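Local coordinates for aggregative adherence fimbrial subunit AggA (Escherichia coli O104:H4 str. C227-11, PDB 4PH8), which forms the aggregative adherence fimbriae of type I as their major subunit, serving bacterial adhesion and probably recognising host fibronectin, at residues C14-T19 with A38-S43; V26-T31 with L121-Y126; A51-W56 with K99-G104; K63-H68 with K75-P80. All coordinates share one frame; numbering follows the deposited sequence.

Contact 1: residues C14-T19 with A38-S43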
loop_
_atom_site.group_PDB
_atom_site.type_symbol
_atom_site.label_atom_id
_atom_site.label_comp_id
_atom_site.label_asym_id
_atom_site.label_seq_id
_atom_site.Cartn_x
_atom_site.Cartn_y
_atom_site.Cartn_z
ATOM N N CYS A 14 -12.796 13.182 3.949
ATOM C CA CYS A 14 -11.389 13.256 3.621
ATOM C C CYS A 14 -11.110 12.469 2.369
ATOM O O CYS A 14 -11.619 11.377 2.211
ATOM C CB CYS A 14 -10.571 12.704 4.787
ATOM S SG CYS A 14 -10.814 13.726 6.241
ATOM N N PRO A 15 -10.313 13.032 1.464
ATOM C CA PRO A 15 -9.878 12.211 0.337
ATOM C C PRO A 15 -8.851 11.186 0.781
ATOM O O PRO A 15 -8.133 11.407 1.762
ATOM C CB PRO A 15 -9.211 13.209 -0.591
ATOM C CG PRO A 15 -8.819 14.338 0.268
ATOM C CD PRO A 15 -9.754 14.391 1.424
ATOM N N VAL A 16 -8.789 10.080 0.055
ATOM C CA VAL A 16 -7.690 9.119 0.213
ATOM C C VAL A 16 -6.921 9.124 -1.097
ATOM O O VAL A 16 -7.436 8.749 -2.136
ATOM C CB VAL A 16 -8.156 7.716 0.665
ATOM C CG1 VAL A 16 -9.354 7.227 -0.112
ATOM C CG2 VAL A 16 -7.001 6.717 0.617
ATOM N N THR A 17 -5.696 9.612 -1.024
ATOM C CA THR A 17 -4.882 9.911 -2.182
ATOM C C THR A 17 -3.702 8.956 -2.167
ATOM O O THR A 17 -2.799 9.088 -1.346
ATOM C CB THR A 17 -4.411 11.375 -2.118
ATOM O OG1 THR A 17 -5.552 12.238 -1.927
ATOM C CG2 THR A 17 -3.693 11.773 -3.388
ATOM N N ILE A 18 -3.746 7.977 -3.057
ATOM C CA ILE A 18 -2.678 6.968 -3.178
ATOM C C ILE A 18 -1.974 7.109 -4.516
ATOM O O ILE A 18 -2.610 7.309 -5.554
ATOM C CB ILE A 18 -3.193 5.512 -2.974
ATOM C CG1 ILE A 18 -2.092 4.470 -3.217
ATOM C CG2 ILE A 18 -4.380 5.196 -3.875
ATOM C CD1 ILE A 18 -2.422 3.092 -2.690
ATOM N N THR A 19 -0.657 7.017 -4.481
ATOM C CA THR A 19 0.115 6.782 -5.693
ATOM C C THR A 19 0.970 5.538 -5.505
ATOM O O THR A 19 1.298 5.141 -4.366
ATOM C CB THR A 19 1.012 7.981 -6.046
ATOM O OG1 THR A 19 1.991 8.164 -5.023
ATOM C CG2 THR A 19 0.193 9.254 -6.193
ATOM N N ALA A 38 4.174 2.368 -2.465
ATOM C CA ALA A 38 2.913 3.076 -2.413
ATOM C C ALA A 38 3.024 4.196 -1.382
ATOM O O ALA A 38 3.783 4.107 -0.410
ATOM C CB ALA A 38 1.781 2.134 -2.046
ATOM N N LYS A 39 2.245 5.236 -1.603
ATOM C CA LYS A 39 2.242 6.411 -0.758
ATOM C C LYS A 39 0.797 6.855 -0.611
ATOM O O LYS A 39 0.049 6.866 -1.584
ATOM C CB LYS A 39 3.118 7.499 -1.423
ATOM C CG LYS A 39 2.892 8.930 -1.008
ATOM C CD LYS A 39 3.888 9.888 -1.658
ATOM C CE LYS A 39 3.727 10.100 -3.164
ATOM N NZ LYS A 39 2.390 10.473 -3.651
ATOM N N VAL A 40 0.404 7.201 0.613
ATOM C CA VAL A 40 -0.974 7.597 0.904
ATOM C C VAL A 40 -0.974 8.919 1.672
ATOM O O VAL A 40 -0.174 9.134 2.578
ATOM C CB VAL A 40 -1.743 6.510 1.722
ATOM C CG1 VAL A 40 -3.213 6.878 1.818
ATOM C CG2 VAL A 40 -1.577 5.146 1.081
ATOM N N THR A 41 -1.879 9.810 1.299
ATOM C CA THR A 41 -2.027 11.065 2.016
ATOM C C THR A 41 -3.488 11.465 1.958
ATOM O O THR A 41 -4.335 10.736 1.419
ATOM C CB THR A 41 -1.090 12.160 1.445
ATOM O OG1 THR A 41 -1.030 13.287 2.345
ATOM C CG2 THR A 41 -1.522 12.594 0.059
ATOM N N THR A 42 -3.785 12.611 2.548
ATOM C CA THR A 42 -5.111 13.179 2.468
ATOM C C THR A 42 -4.966 14.711 2.468
ATOM O O THR A 42 -3.851 15.223 2.397
ATOM C CB THR A 42 -6.003 12.644 3.623
ATOM O OG1 THR A 42 -7.332 13.151 3.480
ATOM C CG2 THR A 42 -5.444 13.074 4.967
ATOM N N SER A 43 -6.080 15.438 2.556
ATOM C CA SER A 43 -6.048 16.908 2.446
ATOM C C SER A 43 -5.409 17.577 3.671
ATOM O O SER A 43 -5.367 17.008 4.775
ATOM C CB SER A 43 -7.455 17.454 2.251
ATOM O OG SER A 43 -8.198 17.251 3.448
HETATM O O HOH W 1 -0.184 10.165 -2.167
#

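Contact 2: residues V26-T31 with L121-Y126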
loop_
_atom_site.group_PDB
_atom_site.type_symbol
_atom_site.label_atom_id
_atom_site.label_comp_id
_atom_site.label_asym_id
_atom_site.label_seq_id
_atom_site.Cartn_x
_atom_site.Cartn_y
_atom_site.Cartn_z
ATOM N N VAL A 26 10.797 -6.224 -16.758
ATOM C CA VAL A 26 12.110 -6.794 -16.465
ATOM C C VAL A 26 12.275 -8.115 -17.208
ATOM O O VAL A 26 11.284 -8.787 -17.504
ATOM C CB VAL A 26 12.295 -6.985 -14.947
ATOM C CG1 VAL A 26 11.553 -8.216 -14.452
ATOM C CG2 VAL A 26 13.769 -7.048 -14.589
ATOM N N GLY A 27 13.522 -8.470 -17.510
ATOM C CA GLY A 27 13.830 -9.746 -18.141
ATOM C C GLY A 27 13.785 -10.881 -17.135
ATOM O O GLY A 27 14.139 -10.701 -15.964
ATOM N N VAL A 28 13.372 -12.060 -17.597
ATOM C CA VAL A 28 13.258 -13.244 -16.738
ATOM C C VAL A 28 14.577 -13.600 -16.032
ATOM O O VAL A 28 14.564 -14.165 -14.935
ATOM C CB VAL A 28 12.741 -14.463 -17.547
ATOM C CG1 VAL A 28 13.832 -15.029 -18.455
ATOM C CG2 VAL A 28 12.172 -15.530 -16.626
ATOM N N SER A 29 15.705 -13.249 -16.651
ATOM C CA SER A 29 17.030 -13.603 -16.120
ATOM C C SER A 29 17.680 -12.493 -15.288
ATOM O O SER A 29 18.808 -12.648 -14.826
ATOM C CB SER A 29 17.971 -13.973 -17.268
ATOM O OG SER A 29 18.428 -12.810 -17.940
ATOM N N SER A 30 16.992 -11.371 -15.113
ATOM C CA SER A 30 17.519 -10.292 -14.280
ATOM C C SER A 30 17.627 -10.756 -12.826
ATOM O O SER A 30 16.779 -11.509 -12.343
ATOM C CB SER A 30 16.628 -9.056 -14.375
ATOM O OG SER A 30 17.238 -7.951 -13.737
ATOM N N THR A 31 18.687 -10.328 -12.146
ATOM C CA THR A 31 18.912 -10.667 -10.736
ATOM C C THR A 31 18.759 -9.452 -9.800
ATOM O O THR A 31 18.880 -9.590 -8.575
ATOM C CB THR A 31 20.321 -11.251 -10.527
ATOM O OG1 THR A 31 21.304 -10.272 -10.890
ATOM C CG2 THR A 31 20.507 -12.505 -11.370
ATOM N N LEU A 121 11.437 -15.920 -11.188
ATOM C CA LEU A 121 10.755 -15.005 -12.092
ATOM C C LEU A 121 10.186 -15.784 -13.292
ATOM O O LEU A 121 10.936 -16.396 -14.048
ATOM C CB LEU A 121 11.765 -13.957 -12.573
ATOM C CG LEU A 121 11.398 -12.475 -12.538
ATOM C CD1 LEU A 121 10.862 -12.043 -11.174
ATOM C CD2 LEU A 121 12.633 -11.664 -12.913
ATOM N N ILE A 122 8.863 -15.760 -13.438
ATOM C CA ILE A 122 8.161 -16.407 -14.546
ATOM C C ILE A 122 7.660 -15.346 -15.528
ATOM O O ILE A 122 7.078 -14.345 -15.099
ATOM C CB ILE A 122 6.940 -17.197 -14.027
ATOM C CG1 ILE A 122 7.312 -18.042 -12.796
ATOM C CG2 ILE A 122 6.336 -18.053 -15.133
ATOM C CD1 ILE A 122 8.523 -18.937 -12.979
ATOM N N PRO A 123 7.867 -15.554 -16.845
ATOM C CA PRO A 123 7.370 -14.558 -17.803
ATOM C C PRO A 123 5.849 -14.369 -17.743
ATOM O O PRO A 123 5.124 -15.286 -17.347
ATOM C CB PRO A 123 7.804 -15.122 -19.168
ATOM C CG PRO A 123 8.911 -16.079 -18.861
ATOM C CD PRO A 123 8.550 -16.671 -17.532
ATOM N N GLY A 124 5.389 -13.175 -18.120
ATOM C CA GLY A 124 3.961 -12.847 -18.162
ATOM C C GLY A 124 3.621 -11.537 -17.461
ATOM O O GLY A 124 4.505 -10.738 -17.159
ATOM N N GLU A 125 2.328 -11.322 -17.221
ATOM C CA GLU A 125 1.845 -10.116 -16.521
ATOM C C GLU A 125 1.543 -10.418 -15.056
ATOM O O GLU A 125 0.925 -11.435 -14.732
ATOM C CB GLU A 125 0.572 -9.579 -17.186
ATOM C CG GLU A 125 0.694 -9.259 -18.669
ATOM C CD GLU A 125 1.670 -8.143 -18.978
ATOM O OE1 GLU A 125 2.033 -7.360 -18.072
ATOM O OE2 GLU A 125 2.067 -8.037 -20.152
ATOM N N TYR A 126 1.985 -9.526 -14.172
ATOM C CA TYR A 126 1.673 -9.624 -12.754
ATOM C C TYR A 126 0.959 -8.363 -12.349
ATOM O O TYR A 126 1.295 -7.281 -12.853
ATOM C CB TYR A 126 2.946 -9.780 -11.926
ATOM C CG TYR A 126 3.599 -11.138 -12.029
ATOM C CD1 TYR A 126 4.481 -11.424 -13.067
ATOM C CD2 TYR A 126 3.357 -12.128 -11.072
ATOM C CE1 TYR A 126 5.094 -12.661 -13.163
ATOM C CE2 TYR A 126 3.960 -13.375 -11.159
ATOM C CZ TYR A 126 4.831 -13.634 -12.202
ATOM O OH TYR A 126 5.439 -14.864 -12.301
#

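Contact 3: residues A51-W56 with K99-G104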
loop_
_atom_site.group_PDB
_atom_site.type_symbol
_atom_site.label_atom_id
_atom_site.label_comp_id
_atom_site.label_asym_id
_atom_site.label_seq_id
_atom_site.Cartn_x
_atom_site.Cartn_y
_atom_site.Cartn_z
ATOM N N ALA A 51 -6.496 12.960 10.862
ATOM C CA ALA A 51 -6.748 11.789 10.012
ATOM C C ALA A 51 -5.672 10.737 10.120
ATOM O O ALA A 51 -4.494 11.059 10.235
ATOM C CB ALA A 51 -6.824 12.228 8.552
ATOM N N LYS A 52 -6.093 9.482 9.999
ATOM C CA LYS A 52 -5.204 8.344 10.028
ATOM C C LYS A 52 -5.372 7.662 8.689
ATOM O O LYS A 52 -6.492 7.391 8.263
ATOM C CB LYS A 52 -5.582 7.409 11.198
ATOM C CG LYS A 52 -4.890 6.048 11.197
ATOM C CD LYS A 52 -5.447 5.101 12.256
ATOM C CE LYS A 52 -5.259 5.646 13.660
ATOM N NZ LYS A 52 -5.755 4.664 14.664
ATOM N N VAL A 53 -4.256 7.395 8.021
ATOM C CA VAL A 53 -4.303 6.720 6.746
ATOM C C VAL A 53 -3.835 5.287 6.889
ATOM O O VAL A 53 -3.122 4.940 7.833
ATOM C CB VAL A 53 -3.526 7.461 5.646
ATOM C CG1 VAL A 53 -4.212 8.763 5.304
ATOM C CG2 VAL A 53 -2.067 7.695 6.025
ATOM N N TRP A 54 -4.274 4.460 5.945
ATOM C CA TRP A 54 -4.066 3.029 5.975
ATOM C C TRP A 54 -3.648 2.541 4.609
ATOM O O TRP A 54 -4.023 3.125 3.585
ATOM C CB TRP A 54 -5.362 2.305 6.331
ATOM C CG TRP A 54 -5.892 2.617 7.677
ATOM C CD1 TRP A 54 -6.617 3.709 8.039
ATOM C CD2 TRP A 54 -5.771 1.804 8.845
ATOM N NE1 TRP A 54 -6.950 3.636 9.378
ATOM C CE2 TRP A 54 -6.442 2.475 9.894
ATOM C CE3 TRP A 54 -5.152 0.580 9.111
ATOM C CZ2 TRP A 54 -6.504 1.961 11.189
ATOM C CZ3 TRP A 54 -5.215 0.067 10.398
ATOM C CH2 TRP A 54 -5.891 0.765 11.421
ATOM N N LEU A 55 -2.903 1.442 4.629
ATOM C CA LEU A 55 -2.476 0.745 3.451
ATOM C C LEU A 55 -2.471 -0.737 3.765
ATOM O O LEU A 55 -2.018 -1.149 4.837
ATOM C CB LEU A 55 -1.081 1.226 3.097
ATOM C CG LEU A 55 -0.431 0.944 1.777
ATOM C CD1 LEU A 55 -1.320 1.322 0.595
ATOM C CD2 LEU A 55 0.869 1.734 1.724
ATOM N N TRP A 56 -2.978 -1.545 2.842
ATOM C CA TRP A 56 -2.970 -2.986 3.036
ATOM C C TRP A 56 -3.082 -3.724 1.723
ATOM O O TRP A 56 -3.543 -3.175 0.732
ATOM C CB TRP A 56 -4.061 -3.454 4.033
ATOM C CG TRP A 56 -5.509 -3.343 3.591
ATOM C CD1 TRP A 56 -6.300 -4.356 3.114
ATOM C CD2 TRP A 56 -6.357 -2.178 3.654
ATOM N NE1 TRP A 56 -7.567 -3.891 2.858
ATOM C CE2 TRP A 56 -7.636 -2.564 3.187
ATOM C CE3 TRP A 56 -6.160 -0.857 4.048
ATOM C CZ2 TRP A 56 -8.701 -1.672 3.094
ATOM C CZ3 TRP A 56 -7.227 0.032 3.960
ATOM C CH2 TRP A 56 -8.484 -0.383 3.480
ATOM N N LYS A 99 -1.020 5.155 9.786
ATOM C CA LYS A 99 -0.226 6.293 10.226
ATOM C C LYS A 99 -1.118 7.474 10.511
ATOM O O LYS A 99 -1.915 7.847 9.665
ATOM C CB LYS A 99 0.776 6.674 9.166
ATOM C CG LYS A 99 1.714 7.797 9.580
ATOM C CD LYS A 99 2.794 7.984 8.514
ATOM C CE LYS A 99 3.766 9.097 8.861
ATOM N NZ LYS A 99 4.925 9.154 7.929
ATOM N N LYS A 100 -0.960 8.057 11.697
ATOM C CA LYS A 100 -1.595 9.313 12.034
ATOM C C LYS A 100 -0.735 10.416 11.417
ATOM O O LYS A 100 0.401 10.636 11.819
ATOM C CB LYS A 100 -1.709 9.452 13.565
ATOM C CG LYS A 100 -1.991 10.850 14.088
ATOM C CD LYS A 100 -3.344 11.383 13.653
ATOM C CE LYS A 100 -3.942 12.293 14.722
ATOM N NZ LYS A 100 -4.843 11.564 15.655
ATOM N N LEU A 101 -1.281 11.089 10.421
ATOM C CA LEU A 101 -0.548 12.125 9.709
ATOM C C LEU A 101 -0.490 13.410 10.526
ATOM O O LEU A 101 -1.361 13.663 11.358
ATOM C CB LEU A 101 -1.216 12.385 8.365
ATOM C CG LEU A 101 -1.279 11.169 7.427
ATOM C CD1 LEU A 101 -1.966 11.593 6.138
ATOM C CD2 LEU A 101 0.105 10.594 7.140
ATOM N N THR A 102 0.540 14.206 10.282
ATOM C CA THR A 102 0.683 15.531 10.873
ATOM C C THR A 102 1.162 16.514 9.808
ATOM O O THR A 102 1.590 16.111 8.716
ATOM C CB THR A 102 1.692 15.531 12.036
ATOM O OG1 THR A 102 2.995 15.184 11.543
ATOM C CG2 THR A 102 1.257 14.551 13.128
ATOM N N SER A 103 1.117 17.800 10.133
ATOM C CA SER A 103 1.480 18.840 9.176
ATOM C C SER A 103 2.936 18.733 8.738
ATOM O O SER A 103 3.279 19.141 7.636
ATOM C CB SER A 103 1.217 20.240 9.752
ATOM O OG SER A 103 2.248 20.648 10.637
ATOM N N GLY A 104 3.776 18.174 9.602
ATOM C CA GLY A 104 5.192 17.986 9.310
ATOM C C GLY A 104 5.520 16.607 8.761
ATOM O O GLY A 104 6.664 16.335 8.429
#

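Contact 4: residues K63-H68 with K75-P80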
loop_
_atom_site.group_PDB
_atom_site.type_symbol
_atom_site.label_atom_id
_atom_site.label_comp_id
_atom_site.label_asym_id
_atom_site.label_seq_id
_atom_site.Cartn_x
_atom_site.Cartn_y
_atom_site.Cartn_z
ATOM N N LYS A 63 -0.743 -9.018 3.738
ATOM C CA LYS A 63 0.499 -8.915 2.978
ATOM C C LYS A 63 0.186 -8.606 1.508
ATOM O O LYS A 63 -0.933 -8.772 1.040
ATOM C CB LYS A 63 1.370 -10.168 3.148
ATOM C CG LYS A 63 1.985 -10.237 4.531
ATOM C CD LYS A 63 2.845 -11.466 4.784
ATOM C CE LYS A 63 3.175 -11.553 6.271
ATOM N NZ LYS A 63 3.942 -12.771 6.640
ATOM N N TRP A 64 1.167 -8.075 0.803
ATOM C CA TRP A 64 0.949 -7.645 -0.567
ATOM C C TRP A 64 1.188 -8.814 -1.497
ATOM O O TRP A 64 2.154 -9.528 -1.325
ATOM C CB TRP A 64 1.915 -6.508 -0.888
ATOM C CG TRP A 64 1.758 -5.275 -0.022
ATOM C CD1 TRP A 64 1.054 -5.147 1.143
ATOM C CD2 TRP A 64 2.368 -4.002 -0.258
ATOM N NE1 TRP A 64 1.172 -3.863 1.638
ATOM C CE2 TRP A 64 1.970 -3.139 0.792
ATOM C CE3 TRP A 64 3.194 -3.498 -1.267
ATOM C CZ2 TRP A 64 2.385 -1.810 0.868
ATOM C CZ3 TRP A 64 3.604 -2.168 -1.193
ATOM C CH2 TRP A 64 3.198 -1.340 -0.118
ATOM N N VAL A 65 0.292 -9.026 -2.464
ATOM C CA VAL A 65 0.389 -10.201 -3.350
ATOM C C VAL A 65 0.647 -9.788 -4.799
ATOM O O VAL A 65 -0.170 -9.122 -5.421
ATOM C CB VAL A 65 -0.879 -11.074 -3.270
ATOM C CG1 VAL A 65 -0.744 -12.316 -4.146
ATOM C CG2 VAL A 65 -1.160 -11.459 -1.825
ATOM N N LEU A 66 1.799 -10.191 -5.320
ATOM C CA LEU A 66 2.100 -10.019 -6.731
ATOM C C LEU A 66 1.622 -11.282 -7.449
ATOM O O LEU A 66 2.210 -12.357 -7.284
ATOM C CB LEU A 66 3.596 -9.794 -6.936
ATOM C CG LEU A 66 4.036 -9.367 -8.344
ATOM C CD1 LEU A 66 3.509 -7.992 -8.737
ATOM C CD2 LEU A 66 5.549 -9.374 -8.449
ATOM N N GLN A 67 0.568 -11.125 -8.252
ATOM C CA GLN A 67 -0.261 -12.244 -8.733
ATOM C C GLN A 67 -0.200 -12.385 -10.255
ATOM O O GLN A 67 -0.461 -11.424 -10.983
ATOM C CB GLN A 67 -1.715 -11.997 -8.292
ATOM C CG GLN A 67 -2.753 -12.966 -8.841
ATOM C CD GLN A 67 -2.668 -14.329 -8.186
ATOM O OE1 GLN A 67 -2.905 -14.459 -6.985
ATOM N NE2 GLN A 67 -2.321 -15.352 -8.967
ATOM N N HIS A 68 0.124 -13.591 -10.735
ATOM C CA HIS A 68 0.194 -13.855 -12.172
ATOM C C HIS A 68 -1.213 -13.807 -12.751
ATOM O O HIS A 68 -2.159 -14.299 -12.138
ATOM C CB HIS A 68 0.858 -15.209 -12.456
ATOM C CG HIS A 68 1.366 -15.351 -13.862
ATOM N ND1 HIS A 68 0.582 -15.829 -14.890
ATOM C CD2 HIS A 68 2.575 -15.079 -14.412
ATOM C CE1 HIS A 68 1.279 -15.833 -16.013
ATOM N NE2 HIS A 68 2.494 -15.389 -15.749
ATOM N N LYS A 75 2.176 -16.730 -7.509
ATOM C CA LYS A 75 2.054 -15.459 -6.817
ATOM C C LYS A 75 3.150 -15.338 -5.788
ATOM O O LYS A 75 3.703 -16.342 -5.357
ATOM C CB LYS A 75 0.683 -15.353 -6.145
ATOM C CG LYS A 75 0.362 -16.483 -5.171
ATOM C CD LYS A 75 -0.917 -16.213 -4.392
ATOM C CE LYS A 75 -2.109 -16.988 -4.931
ATOM N NZ LYS A 75 -3.264 -16.896 -3.987
ATOM N N TYR A 76 3.468 -14.111 -5.387
ATOM C CA TYR A 76 4.388 -13.923 -4.273
ATOM C C TYR A 76 3.755 -13.028 -3.247
ATOM O O TYR A 76 3.246 -11.961 -3.574
ATOM C CB TYR A 76 5.754 -13.418 -4.730
ATOM C CG TYR A 76 6.556 -14.517 -5.401
ATOM C CD1 TYR A 76 6.831 -15.724 -4.735
ATOM C CD2 TYR A 76 7.020 -14.366 -6.702
ATOM C CE1 TYR A 76 7.541 -16.743 -5.357
ATOM C CE2 TYR A 76 7.730 -15.373 -7.326
ATOM C CZ TYR A 76 7.992 -16.557 -6.653
ATOM O OH TYR A 76 8.714 -17.555 -7.292
ATOM N N THR A 77 3.735 -13.527 -2.021
ATOM C CA THR A 77 3.190 -12.807 -0.893
ATOM C C THR A 77 4.352 -12.062 -0.267
ATOM O O THR A 77 5.353 -12.664 0.114
ATOM C CB THR A 77 2.550 -13.799 0.090
ATOM O OG1 THR A 77 1.543 -14.550 -0.604
ATOM C CG2 THR A 77 1.929 -13.086 1.271
ATOM N N LEU A 78 4.222 -10.743 -0.186
ATOM C CA LEU A 78 5.342 -9.870 0.146
ATOM C C LEU A 78 5.062 -9.108 1.432
ATOM O O LEU A 78 3.962 -8.581 1.642
ATOM C CB LEU A 78 5.614 -8.903 -1.012
ATOM C CG LEU A 78 5.865 -9.556 -2.380
ATOM C CD1 LEU A 78 5.935 -8.521 -3.483
ATOM C CD2 LEU A 78 7.152 -10.368 -2.351
ATOM N N ASN A 79 6.059 -9.073 2.301
ATOM C CA ASN A 79 5.940 -8.359 3.563
ATOM C C ASN A 79 6.428 -6.919 3.388
ATOM O O ASN A 79 7.569 -6.699 2.967
ATOM C CB ASN A 79 6.757 -9.049 4.637
ATOM C CG ASN A 79 6.407 -8.571 6.034
ATOM O OD1 ASN A 79 5.257 -8.226 6.333
ATOM N ND2 ASN A 79 7.391 -8.571 6.904
ATOM N N PRO A 80 5.564 -5.938 3.694
ATOM C CA PRO A 80 5.979 -4.553 3.491
ATOM C C PRO A 80 6.989 -4.020 4.501
ATOM O O PRO A 80 7.041 -4.458 5.657
ATOM C CB PRO A 80 4.681 -3.743 3.607
ATOM C CG PRO A 80 3.667 -4.660 4.163
ATOM C CD PRO A 80 4.146 -6.068 4.059
#

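Contact 1: residues C14-T19 with A38-S43
NZ of K39 reaches T19 along the flank of the strand pair, giving a hydrogen bond of 2.7 Å to T19 OG1. The lysine starts out extended and then bends at chi3 (70°) and chi4 (52°), which folds NZ back over the neighbouring strand; a water at 3.0 Å from NZ joins it to T17 O. Beside them, T17 and T41 stand side by side with T41 CG2 3.8 Å from T17 CB. Threonine suits this partly exposed face, since its beta branch favours extended backbone and its hydroxyl tolerates water; T41 OG1 turns to K106 O. On the other face I18 and V40 are purely apolar and pack on L55. The strands that carry both faces form an antiparallel ladder in which T17 pairs with T41 and T19 with K39 through two backbone bonds each. Past its end T42 OG1, anti to its own N (chi1 -176°), donates in the carbonyl plane to P15 O at 2.6 Å; proline has no N-H to offer a partner strand, so a side-chain hydroxyl continues the ladder. Further out, S43 caps helix 44-49 at C46 N, and C14 is disulfide-bonded to C46. Such an antiparallel pair, with one face in the core, is typical of the immunoglobulin-like beta sandwich of fimbrial subunits.

Contact 2: residues V26-T31 with L121-Y126
L121 reaches into the turn made by G27 to S30, its CD2 methyl lying 3.5 Å from G27 O and 3.9 Å from V26 CG1. The leucine and V26 cross at about a right angle, methyl against methyl. This is the tight part of the contact. An unusual first torsion of L121 (chi1 -132°), off the staggered positions, brings CD2 against the turn's carbonyls, while CB sits 3.7 Å from V28 O; the leucine also touches V155. V28 sets its CG2 methyl only 3.0 Å from L121 O, which is tight for a methyl and a carbonyl oxygen. Towards solvent the packing thins: V28 CG2 meets the ring of P123 at CD, 3.9 Å away, and both residues are exposed. Apolar contact and shape are what join the segments, the turn being closed internally by S30 N to G27 O at 3.1 Å. The rigid P123 and then G124, whose positive phi (131°) would jam a side chain against the preceding carbonyl, steer the chain into strand 124-138, and P123 O accepts a hydrogen bond from H68 NE2. The motif is a type I beta turn packed on a buried leucine, a loop-to-loop contact near one end of the beta sandwich, joining the loop after strand 24-26 to the chain that leads into strand 124-138.

Contact 3: residues A51-W56 with K99-G104
A short antiparallel ladder joins the segments: V53 and K99 form a hydrogen-bonded pair, with N to O distances of 2.9 Å each way between V53 N and K99 O and between K99 N and V53 O, and the ladder runs on through L101 N to A51 O at 3.2 Å, nearly along the C=O axis. On the buried face V53 and L101 cross at about a right angle. The leucine, with CG beside its backbone N (chi1 -60°), leans CD1 on V53 CG1 at 3.7 Å, while its CD2 meets V53 CG2 at 3.8 Å, two methyls against two. That same CG2 also lies 3.6 Å from K99 O, so the methyl touches both the leucine and the backbone of the partner strand. A beta-branched residue fits well here: it is compact, favours the extended backbone, and packs on V40 and L108 across the interior of the immunoglobulin-like sandwich and on V134 of the adjoining strand. Strand 52-68, which carries V53, lies between strand 97-100 and strand 124-138, whose D135 and A133 share backbone hydrogen bonds with K52 and W54. K99 shares V53's face, yet its burial is probably offset, at least in part, because its fully extended chain delivers NZ to a salt bridge with D83 and hydrogen bonds to F107 O and N105 OD1. The opposite face suits long flexible residues. K52 lays CG 3.8 Å from K99 O and then bends outward, and K100, kinked along its length, brings CD to within 3.6 Å of A51 O while remaining exposed.

Contact 4: residues K63-H68 with K75-P80
W64 lies with one face of its indole against P80, whose CG sits 4.0 Å from the centroid of the five-membered ring and 29° off the ring normal, a CH-pi contact. The proline CG also comes within 3.6 Å of W64 NE1, and its CB is offset toward the ring's rim. A flat aromatic and a rigid pyrrolidine match in shape. The indole goes on to pack against L55, A110 and L130. W64 is paired with L78 by two backbone bonds, of which L78 N to W64 O is short at 2.7 Å, and L66 with Y76 by two more. W64, L66 and L78 form the buried face, where bulky apolar groups belong. Y76 starts from the same face but leads its hydroxyl off to V120 O. The other face is mixed. V65 CG1 packs on K75 CB at 3.9 Å. Q67 and K75 lie side by side: the bend of Q67 at chi2 (73°) turns its amide back toward K75, where Q67 OE1 lies 3.4 Å from K75 CE. Near the far end the extended K63 crosses T77 at about a right angle, CB meeting T77 CG2 at 3.5 Å. The chemistry is thus divided by face: the backbone ladder sets the register of this hairpin, the tryptophan side buries hydrocarbon in the sandwich core, and on the other face the lysine's methylenes lie against V65 and the glutamine's amide oxygen, with Q67 NE2 satisfied by A72 O.

Contact 3 is the buried one, contacts 1 and 4 are part buried, and contact 2 is a surface contact at the end of the domain remote from contact 1, their centres about 30 Å apart. Contacts 3 and 4 both use strand 52-68, contact 4 being nested in the loop that contact 3 closes. L55, in a segment of contact 3, meets I18, A38 and V40 of contact 1 and W64 of contact 4, tying all three to a common core. Contacts 1, 3 and 4 rest on antiparallel backbone ladders, whereas contact 2 joins its segments by methyls set against methyls, a proline ring and carbonyl oxygens, although P123 and Y126 of its segments touch H68 of contact 4.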